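Local atomic coordinates of periplasmic beta-glucosidase (Pseudomonas aeruginosa, PDB entry 6R5T), a protein that probably hydrolyses terminal, non-reducing beta-D-glucosyl residues, releasing beta-D-glucose, as a periplasmic member of glycoside hydrolase family 3. Residues A[146-149]-A[150-154]; A[31-34]-A[35-38]; A[303-307]-A[308-312]; A[261-265]-A[266-270]. The protein carries 1 engineered substitution. One frame throughout, in Å; residues are numbered along the deposited sequence.

Contact 1. Residues A[146-149]-A[150-154]; sequences TYLT and SLLSG
With chi1 at -65°, S150 keeps OG next to its own backbone N and so turns the hydroxyl back onto T146 O, one helical turn earlier. S150 OG donates to T146 O at 2.8 Å. S150 N donates to the same T146 O at 2.9 Å, and the two donors reach it from opposite faces of the carbonyl plane. L148 and L152 take different first torsions: CG lies opposite the backbone N in L148 (chi1 178°) but beside it in L152 (chi1 -62°). Their branches meet at a slant, L148 CD1 lying 4.0 Å from L152 CG. L152 CG also rests 3.3 Å from L148 O. One residue before L148 and L152, Y147 and L151 form a second i to i+4 pair, L151 CD1 coming obliquely to the ring, 4.3 Å from Y147 CE1.

All this lies in the first two turns of helix 146-161, which precedes strand 172-178 of the parallel barrel sheet. Y147, L148 and L151 pack on F676 of strand 672-681, in the fibronectin type III-like region.

Hydroxyls bonded to carbonyls lie on the side of helices 197-204 and 206-213: S150 OG bonds one turn back, T149 OG1 bonds D145 O just before the helix, and T146 OG1 and S153 OG bond D203 O and P207 O of those neighbours. L148, L151 and L152, by contrast, pack chiefly on F676, P100, V103 and F142.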
loop_
_atom_site.group_PDB
_atom_site.type_symbol
_atom_site.label_atom_id
_atom_site.label_comp_id
_atom_site.label_asym_id
_atom_site.label_seq_id
_atom_site.Cartn_x
_atom_site.Cartn_y
_atom_site.Cartn_z
ATOM N N THR A 146 -4.084 17.577 -0.521
ATOM C CA THR A 146 -5.378 17.887 0.153
ATOM C C THR A 146 -5.724 19.364 -0.053
ATOM O O THR A 146 -6.877 19.684 -0.314
ATOM C CB THR A 146 -5.276 17.525 1.621
ATOM O OG1 THR A 146 -4.927 16.149 1.734
ATOM C CG2 THR A 146 -6.558 17.835 2.329
ATOM N N TYR A 147 -4.767 20.273 0.133
ATOM C CA TYR A 147 -4.994 21.719 -0.037
ATOM C C TYR A 147 -5.511 22.028 -1.437
ATOM O O TYR A 147 -6.568 22.719 -1.629
ATOM C CB TYR A 147 -3.769 22.515 0.391
ATOM C CG TYR A 147 -3.913 23.997 0.291
ATOM C CD1 TYR A 147 -3.623 24.656 -0.874
ATOM C CD2 TYR A 147 -4.316 24.723 1.387
ATOM C CE1 TYR A 147 -3.820 26.032 -1.002
ATOM C CE2 TYR A 147 -4.460 26.098 1.295
ATOM C CZ TYR A 147 -4.227 26.748 0.117
ATOM O OH TYR A 147 -4.352 28.117 0.227
ATOM N N LEU A 148 -4.776 21.605 -2.448
ATOM C CA LEU A 148 -5.100 21.951 -3.821
ATOM C C LEU A 148 -6.446 21.276 -4.175
ATOM O O LEU A 148 -7.289 21.956 -4.789
ATOM C CB LEU A 148 -3.978 21.487 -4.738
ATOM C CG LEU A 148 -4.230 21.765 -6.204
ATOM C CD1 LEU A 148 -4.436 23.266 -6.454
ATOM C CD2 LEU A 148 -3.056 21.265 -7.011
ATOM N N THR A 149 -6.611 19.986 -3.873
ATOM C CA THR A 149 -7.852 19.300 -4.256
ATOM C C THR A 149 -9.058 19.945 -3.535
ATOM O O THR A 149 -10.138 20.098 -4.177
ATOM C CB THR A 149 -7.776 17.807 -3.989
ATOM O OG1 THR A 149 -6.773 17.282 -4.874
ATOM C CG2 THR A 149 -9.108 17.109 -4.182
ATOM N N SER A 150 -8.890 20.346 -2.287
ATOM C CA SER A 150 -9.975 21.026 -1.517
ATOM C C SER A 150 -10.339 22.347 -2.204
ATOM O O SER A 150 -11.545 22.655 -2.369
ATOM C CB SER A 150 -9.636 21.207 -0.104
ATOM O OG SER A 150 -9.511 19.947 0.522
ATOM N N LEU A 151 -9.343 23.119 -2.587
ATOM C CA LEU A 151 -9.594 24.406 -3.249
ATOM C C LEU A 151 -10.346 24.164 -4.560
ATOM O O LEU A 151 -11.382 24.827 -4.827
ATOM C CB LEU A 151 -8.236 25.081 -3.483
ATOM C CG LEU A 151 -8.254 26.498 -4.030
ATOM C CD1 LEU A 151 -6.872 27.116 -3.826
ATOM C CD2 LEU A 151 -8.539 26.570 -5.497
ATOM N N LEU A 152 -9.870 23.258 -5.390
ATOM C CA LEU A 152 -10.467 23.002 -6.713
ATOM C C LEU A 152 -11.866 22.387 -6.559
ATOM O O LEU A 152 -12.703 22.658 -7.379
ATOM C CB LEU A 152 -9.522 22.171 -7.578
ATOM C CG LEU A 152 -8.189 22.875 -7.877
ATOM C CD1 LEU A 152 -7.442 22.019 -8.877
ATOM C CD2 LEU A 152 -8.400 24.277 -8.497
ATOM N N SER A 153 -12.111 21.593 -5.513
ATOM C CA SER A 153 -13.433 21.015 -5.233
ATOM C C SER A 153 -14.448 22.159 -5.090
ATOM O O SER A 153 -15.486 22.119 -5.748
ATOM C CB SER A 153 -13.357 20.162 -3.992
ATOM O OG SER A 153 -14.657 19.783 -3.520
ATOM N N GLY A 154 -14.135 23.133 -4.262
ATOM C CA GLY A 154 -15.036 24.280 -4.050
ATOM C C GLY A 154 -15.198 25.085 -5.330
ATOM O O GLY A 154 -16.316 25.475 -5.680
#

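Contact 2. Residues A[31-34]-A[35-38]; sequences DHPK and EALM
The imidazole of H32 meets L37 at its root, not across a face: H32 CB touches L37 CD1 at 4.2 Å, and the nearest ring atom, H32 CG, stands 5.0 Å from L37 CD1. The H32 side chain also touches R24 and V26 of strand 24-26 and N288. At the ring's far end, H32 NE2 is hydrogen-bonded to D290 OD2. The E35 carboxylate lies beside the aliphatic stem of its neighbour, E35 OE2 being 4.0 Å from K34 CB. K34 NZ, by contrast, ends 5.8 Å from E35 OE2, too far for the two charges to touch.

P33 occupies the N-cap position of helix 34-42, the helix that leads from strand 24-26 to strand 48-50 in a beta-alpha-beta crossover of the barrel. Its carbonyl begins the helical bonding, taking L37 N at 2.9 Å from P33 O with the donor almost in line with the carbonyl bond (167°). The proline ring touches the first turn only loosely, P33 CD lying 4.4 Å from A36 CB. A following bond from M38 N to K34 O is less certain because K34 O is modelled too close to a neighbour. L37 turns inward onto V26 and V28, and M38 packs on M61 and Q64 of helix 55-65.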
loop_
_atom_site.group_PDB
_atom_site.type_symbol
_atom_site.label_atom_id
_atom_site.label_comp_id
_atom_site.label_asym_id
_atom_site.label_seq_id
_atom_site.Cartn_x
_atom_site.Cartn_y
_atom_site.Cartn_z
ATOM N N ASP A 31 -31.795 -3.308 -18.374
ATOM C CA ASP A 31 -32.528 -3.435 -17.088
ATOM C C ASP A 31 -33.811 -2.597 -17.089
ATOM O O ASP A 31 -34.707 -2.881 -16.278
ATOM C CB ASP A 31 -31.648 -2.993 -15.913
ATOM C CG ASP A 31 -30.576 -3.997 -15.514
ATOM O OD1 ASP A 31 -30.832 -5.216 -15.648
ATOM O OD2 ASP A 31 -29.494 -3.552 -15.054
ATOM N N HIS A 32 -33.846 -1.505 -17.846
ATOM C CA HIS A 32 -34.964 -0.537 -17.869
ATOM C C HIS A 32 -35.188 -0.101 -19.305
ATOM O O HIS A 32 -34.812 0.989 -19.701
ATOM C CB HIS A 32 -34.694 0.685 -17.010
ATOM C CG HIS A 32 -34.374 0.342 -15.596
ATOM N ND1 HIS A 32 -33.097 0.381 -15.123
ATOM C CD2 HIS A 32 -35.176 0.022 -14.556
ATOM C CE1 HIS A 32 -33.115 0.036 -13.837
ATOM N NE2 HIS A 32 -34.391 -0.173 -13.470
ATOM N N PRO A 33 -35.871 -0.952 -20.084
ATOM C CA PRO A 33 -36.214 -0.602 -21.448
ATOM C C PRO A 33 -37.019 0.696 -21.489
ATOM O O PRO A 33 -37.780 1.037 -20.562
ATOM C CB PRO A 33 -37.079 -1.765 -21.936
ATOM C CG PRO A 33 -36.808 -2.881 -20.990
ATOM C CD PRO A 33 -36.390 -2.257 -19.674
ATOM N N LYS A 34 -36.846 1.425 -22.575
ATOM C CA LYS A 34 -37.375 2.784 -22.683
ATOM C C LYS A 34 -38.887 2.801 -22.430
ATOM O O LYS A 34 -39.327 3.727 -21.718
ATOM C CB LYS A 34 -37.129 3.356 -24.067
ATOM C CG LYS A 34 -37.529 4.812 -24.203
ATOM C CD LYS A 34 -36.594 5.571 -25.134
ATOM C CE LYS A 34 -37.261 6.684 -25.908
ATOM N NZ LYS A 34 -36.413 7.122 -27.045
ATOM N N GLU A 35 -39.655 1.925 -23.074
ATOM C CA GLU A 35 -41.142 2.044 -23.009
ATOM C C GLU A 35 -41.580 1.742 -21.568
ATOM O O GLU A 35 -42.486 2.418 -21.087
ATOM C CB GLU A 35 -41.896 1.119 -23.973
ATOM C CG GLU A 35 -41.530 1.202 -25.455
ATOM C CD GLU A 35 -40.989 2.507 -26.029
ATOM O OE1 GLU A 35 -41.623 3.566 -25.808
ATOM O OE2 GLU A 35 -39.925 2.458 -26.718
ATOM N N ALA A 36 -40.984 0.746 -20.911
ATOM C CA ALA A 36 -41.304 0.382 -19.508
ATOM C C ALA A 36 -40.964 1.570 -18.611
ATOM O O ALA A 36 -41.750 1.914 -17.722
ATOM C CB ALA A 36 -40.558 -0.862 -19.071
ATOM N N LEU A 37 -39.849 2.235 -18.870
ATOM C CA LEU A 37 -39.452 3.399 -18.063
ATOM C C LEU A 37 -40.471 4.535 -18.241
ATOM O O LEU A 37 -40.886 5.165 -17.250
ATOM C CB LEU A 37 -38.045 3.803 -18.493
ATOM C CG LEU A 37 -37.294 4.669 -17.502
ATOM C CD1 LEU A 37 -35.783 4.638 -17.777
ATOM C CD2 LEU A 37 -37.825 6.080 -17.560
ATOM N N MET A 38 -40.887 4.801 -19.464
ATOM C CA MET A 38 -41.882 5.854 -19.745
ATOM C C MET A 38 -43.185 5.534 -18.999
ATOM O O MET A 38 -43.771 6.451 -18.413
ATOM C CB MET A 38 -42.202 5.917 -21.239
ATOM C CG MET A 38 -41.021 5.947 -22.149
ATOM S SD MET A 38 -40.755 7.592 -22.751
ATOM C CE MET A 38 -40.211 8.237 -21.186
#

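Contact 3. Residues A[303-307]-A[308-312]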
loop_
_atom_site.group_PDB
_atom_site.type_symbol
_atom_site.label_atom_id
_atom_site.label_comp_id
_atom_site.label_asym_id
_atom_site.label_seq_id
_atom_site.Cartn_x
_atom_site.Cartn_y
_atom_site.Cartn_z
ATOM N N GLY A 303 -42.028 -2.913 10.444
ATOM C CA GLY A 303 -41.405 -2.098 11.503
ATOM C C GLY A 303 -39.884 -2.178 11.446
ATOM O O GLY A 303 -39.254 -1.848 12.463
ATOM N N GLU A 304 -39.297 -2.554 10.312
ATOM C CA GLU A 304 -37.803 -2.704 10.204
ATOM C C GLU A 304 -37.162 -1.345 9.852
ATOM O O GLU A 304 -35.948 -1.163 10.081
ATOM C CB GLU A 304 -37.419 -3.754 9.175
ATOM C CG GLU A 304 -37.909 -5.140 9.528
ATOM C CD GLU A 304 -37.570 -6.152 8.451
ATOM O OE1 GLU A 304 -38.348 -6.314 7.488
ATOM O OE2 GLU A 304 -36.476 -6.725 8.543
ATOM N N ILE A 305 -37.928 -0.417 9.307
ATOM C CA ILE A 305 -37.527 1.009 9.113
ATOM C C ILE A 305 -38.659 1.872 9.648
ATOM O O ILE A 305 -39.761 1.315 9.930
ATOM C CB ILE A 305 -37.196 1.340 7.637
ATOM C CG1 ILE A 305 -38.420 1.172 6.746
ATOM C CG2 ILE A 305 -36.042 0.492 7.095
ATOM C CD1 ILE A 305 -38.287 1.634 5.325
ATOM N N ASP A 306 -38.395 3.163 9.787
ATOM C CA ASP A 306 -39.339 4.188 10.282
ATOM C C ASP A 306 -39.884 4.991 9.100
ATOM O O ASP A 306 -39.160 5.211 8.068
ATOM C CB ASP A 306 -38.660 5.125 11.279
ATOM C CG ASP A 306 -38.075 4.362 12.454
ATOM O OD1 ASP A 306 -38.771 3.487 12.966
ATOM O OD2 ASP A 306 -36.905 4.592 12.789
ATOM N N GLN A 307 -41.102 5.503 9.242
ATOM C CA GLN A 307 -41.655 6.449 8.250
ATOM C C GLN A 307 -40.685 7.627 8.048
ATOM O O GLN A 307 -40.521 8.093 6.891
ATOM C CB GLN A 307 -43.042 6.922 8.685
ATOM C CG GLN A 307 -43.680 7.926 7.745
ATOM C CD GLN A 307 -44.054 7.273 6.434
ATOM O OE1 GLN A 307 -44.680 6.206 6.437
ATOM N NE2 GLN A 307 -43.659 7.872 5.311
ATOM N N ALA A 308 -40.067 8.127 9.113
ATOM C CA ALA A 308 -39.090 9.240 9.060
ATOM C C ALA A 308 -37.922 8.917 8.091
ATOM O O ALA A 308 -37.403 9.867 7.477
ATOM C CB ALA A 308 -38.574 9.538 10.437
ATOM N N ASP A 309 -37.547 7.662 7.905
ATOM C CA ASP A 309 -36.456 7.268 6.953
ATOM C C ASP A 309 -36.921 7.576 5.515
ATOM O O ASP A 309 -36.193 8.231 4.714
ATOM C CB ASP A 309 -36.104 5.789 7.103
ATOM C CG ASP A 309 -35.484 5.429 8.439
ATOM O OD1 ASP A 309 -34.618 6.221 8.874
ATOM O OD2 ASP A 309 -35.872 4.362 9.034
ATOM N N ILE A 310 -38.155 7.190 5.159
ATOM C CA ILE A 310 -38.731 7.488 3.817
ATOM C C ILE A 310 -38.896 9.001 3.685
ATOM O O ILE A 310 -38.583 9.568 2.631
ATOM C CB ILE A 310 -40.088 6.778 3.653
ATOM C CG1 ILE A 310 -39.961 5.266 3.825
ATOM C CG2 ILE A 310 -40.755 7.167 2.350
ATOM C CD1 ILE A 310 -39.303 4.600 2.666
ATOM N N ASP A 311 -39.426 9.635 4.726
ATOM C CA ASP A 311 -39.719 11.079 4.637
ATOM C C ASP A 311 -38.430 11.879 4.431
ATOM O O ASP A 311 -38.476 12.884 3.692
ATOM C CB ASP A 311 -40.490 11.571 5.854
ATOM C CG ASP A 311 -41.942 11.101 5.880
ATOM O OD1 ASP A 311 -42.418 10.587 4.852
ATOM O OD2 ASP A 311 -42.577 11.268 6.965
ATOM N N ARG A 312 -37.343 11.492 5.100
ATOM C CA ARG A 312 -36.055 12.235 5.027
ATOM C C ARG A 312 -35.584 12.170 3.584
ATOM O O ARG A 312 -35.238 13.215 3.019
ATOM C CB ARG A 312 -35.026 11.566 5.938
ATOM C CG ARG A 312 -33.649 12.214 5.894
ATOM C CD ARG A 312 -32.597 11.185 6.309
ATOM N NE ARG A 312 -32.239 10.382 5.116
ATOM C CZ ARG A 312 -32.180 9.053 5.074
ATOM N NH1 ARG A 312 -32.463 8.338 6.169
ATOM N NH2 ARG A 312 -31.828 8.456 3.942
#
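Hydrogen bonds between D306 and D309 start the helix. D306 N donates to D309 OD2 at 2.9 Å along a nearly straight N-H line (170°), meeting the oxygen on its anti side and somewhat out of the carboxylate plane. In return D309 N reaches D306 O at 2.9 Å from above the carbonyl plane. D306 is the N-cap residue, yet its own side chain makes no capping bond, so only the half of a capping box that runs from the N-cap N-H to the third helical residue is formed. One turn along, Q307 NE2 bonds D311 OD1 at 3.0 Å. The oxygen lies in the plane of the Q307 amide, whereas the amide nitrogen stands above the D311 carboxylate. The bend of Q307 at chi2 (69°) folds the amide back for this. The pair is tied further: D311 OD1 has a salt bridge with K19, and Q307 NE2 also bonds N16 OD1.

Electrostatically, D306 OD2 and D309 OD2 come within 3.9 Å; the N-terminal end of the helix dipole may ease that crowding of like charge.

The apolar contact, I305 CD1 to I310 CD1, is doubtful in detail because I310 has two modelled conformers. Both isoleucines pack on L296 of helix 291-301 and I279 of helix 271-281, while Q307 and I310 also meet helix 16-22, placing the start of helix 307-323 among three helices of the barrel domain.

Contact 4. Residues A[261-265]-A[266-270]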
loop_
_atom_site.group_PDB
_atom_site.type_symbol
_atom_site.label_atom_id
_atom_site.label_comp_id
_atom_site.label_asym_id
_atom_site.label_seq_id
_atom_site.Cartn_x
_atom_site.Cartn_y
_atom_site.Cartn_z
ATOM N N GLU A 261 -24.932 -4.337 -3.854
ATOM C CA GLU A 261 -23.542 -4.788 -3.589
ATOM C C GLU A 261 -23.291 -5.004 -2.091
ATOM O O GLU A 261 -22.301 -5.656 -1.732
ATOM C CB GLU A 261 -22.490 -3.828 -4.152
ATOM C CG GLU A 261 -22.408 -3.868 -5.662
ATOM C CD GLU A 261 -21.393 -2.887 -6.264
ATOM O OE1 GLU A 261 -20.477 -2.449 -5.542
ATOM O OE2 GLU A 261 -21.561 -2.547 -7.461
ATOM N N LEU A 262 -24.114 -4.470 -1.200
ATOM C CA LEU A 262 -23.942 -4.810 0.258
ATOM C C LEU A 262 -23.987 -6.304 0.514
ATOM O O LEU A 262 -23.401 -6.769 1.492
ATOM C CB LEU A 262 -24.975 -4.074 1.095
ATOM C CG LEU A 262 -24.862 -2.566 1.054
ATOM C CD1 LEU A 262 -26.013 -1.897 1.805
ATOM C CD2 LEU A 262 -23.540 -2.074 1.621
ATOM N N ILE A 263 -24.619 -7.083 -0.370
ATOM C CA ILE A 263 -24.625 -8.548 -0.205
ATOM C C ILE A 263 -23.220 -9.106 -0.493
ATOM O O ILE A 263 -22.701 -9.933 0.257
ATOM C CB ILE A 263 -25.694 -9.151 -1.127
ATOM C CG1 ILE A 263 -27.077 -8.648 -0.708
ATOM C CG2 ILE A 263 -25.572 -10.658 -1.086
ATOM C CD1 ILE A 263 -28.156 -8.955 -1.743
ATOM N N LYS A 264 -22.611 -8.686 -1.593
ATOM C CA LYS A 264 -21.244 -9.131 -1.937
ATOM C C LYS A 264 -20.248 -8.680 -0.866
ATOM O O LYS A 264 -19.300 -9.436 -0.581
ATOM C CB LYS A 264 -20.887 -8.698 -3.352
ATOM C CG LYS A 264 -21.672 -9.542 -4.370
ATOM C CD LYS A 264 -21.201 -9.336 -5.730
ATOM C CE LYS A 264 -21.861 -10.204 -6.784
ATOM N NZ LYS A 264 -21.200 -9.917 -8.093
ATOM N N HIS A 265 -20.412 -7.490 -0.320
ATOM C CA HIS A 265 -19.548 -7.039 0.793
ATOM C C HIS A 265 -19.738 -7.895 2.048
ATOM O O HIS A 265 -18.892 -7.807 2.964
ATOM C CB HIS A 265 -19.838 -5.606 1.153
ATOM C CG HIS A 265 -19.243 -4.591 0.243
ATOM N ND1 HIS A 265 -17.885 -4.361 0.204
ATOM C CD2 HIS A 265 -19.805 -3.659 -0.551
ATOM C CE1 HIS A 265 -17.679 -3.309 -0.603
ATOM N NE2 HIS A 265 -18.811 -2.890 -1.076
ATOM N N GLY A 266 -20.801 -8.682 2.144
ATOM C CA GLY A 266 -21.007 -9.474 3.366
ATOM C C GLY A 266 -21.620 -8.683 4.499
ATOM O O GLY A 266 -21.431 -9.128 5.657
ATOM N N LEU A 267 -22.326 -7.591 4.213
ATOM C CA LEU A 267 -23.090 -6.827 5.231
ATOM C C LEU A 267 -24.546 -7.311 5.286
ATOM O O LEU A 267 -25.229 -7.059 6.268
ATOM C CB LEU A 267 -23.071 -5.323 4.920
ATOM C CG LEU A 267 -21.966 -4.526 5.614
ATOM C CD1 LEU A 267 -22.269 -4.303 7.069
ATOM C CD2 LEU A 267 -20.614 -5.220 5.465
ATOM N N ALA A 268 -25.009 -7.956 4.233
ATOM C CA ALA A 268 -26.424 -8.383 4.138
ATOM C C ALA A 268 -26.484 -9.712 3.446
ATOM O O ALA A 268 -25.621 -10.010 2.619
ATOM C CB ALA A 268 -27.208 -7.358 3.378
ATOM N N GLY A 269 -27.463 -10.539 3.811
ATOM C CA GLY A 269 -27.617 -11.846 3.160
ATOM C C GLY A 269 -28.689 -11.809 2.095
ATOM O O GLY A 269 -28.827 -12.798 1.351
ATOM N N ASN A 270 -29.391 -10.682 1.980
ATOM C CA ASN A 270 -30.488 -10.578 0.994
ATOM C C ASN A 270 -30.734 -9.116 0.661
ATOM O O ASN A 270 -30.240 -8.222 1.375
ATOM C CB ASN A 270 -31.749 -11.290 1.505
ATOM C CG ASN A 270 -32.176 -10.751 2.831
ATOM O OD1 ASN A 270 -32.517 -9.587 2.954
ATOM N ND2 ASN A 270 -32.020 -11.569 3.867
#
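I263 runs alongside the A268-N270 stretch of the loop, touching backbone more than side chain. I263 CB lies 3.8 Å from A268 O, and its CG2 branch meets the same oxygen. With CG1 beside the backbone N (chi1 -63°), the other branch heads along the loop: I263 CG1 lies 3.8 Å from N270 O, with A268 CB a little farther off, and the tip, I263 CD1, touches N270 C at 3.5 Å. At the root of the side chain, I263 CA makes a C-H...O contact with A268 O at 3.3 Å.

The backbone completes the bond pattern of a Schellman motif. G266 N donates to I263 O at 3.0 Å, closing a type I turn, and L267 N reaches back to L262 O at 3.0 Å. A weak bond from A268 N shares L262 O. G266 sits at positive phi (81°), where a CB would collide with H265 O.

H265 NE2 bonds the carbonyl of L223, a residue of the sugar pocket, and N270 OD1 caps D273 N of helix 271-281. Most turn peptides are bonded within the turn or to the second subunit, where H265 O accepts from S667 OG and K264 O from N582 ND2; E261 adds a salt bridge to R585 of that subunit, while N270 N is buried without a partner.

Overall arrangement
All four contacts are local and belong to the family 3 N-terminal domain, but none touches another. Contact 1 is nearest the chain's centre, about 11 Å between centres, with four buried and no exposed residues among those touching, and joins the barrel domain to the fibronectin type III-like region. Contact 2 has four exposed residues; contacts 3 and 4 are mixed and peripheral, about 7 Å apart at their nearest atoms, and both pack against helix 271-281. Contact 1 is regular i to i+4 bonding in a helix's opening turns, with an added serine bond; contacts 2 and 3 include the N-cap and the loop before it. Contact 4 is a turn, and it alone reaches the second subunit.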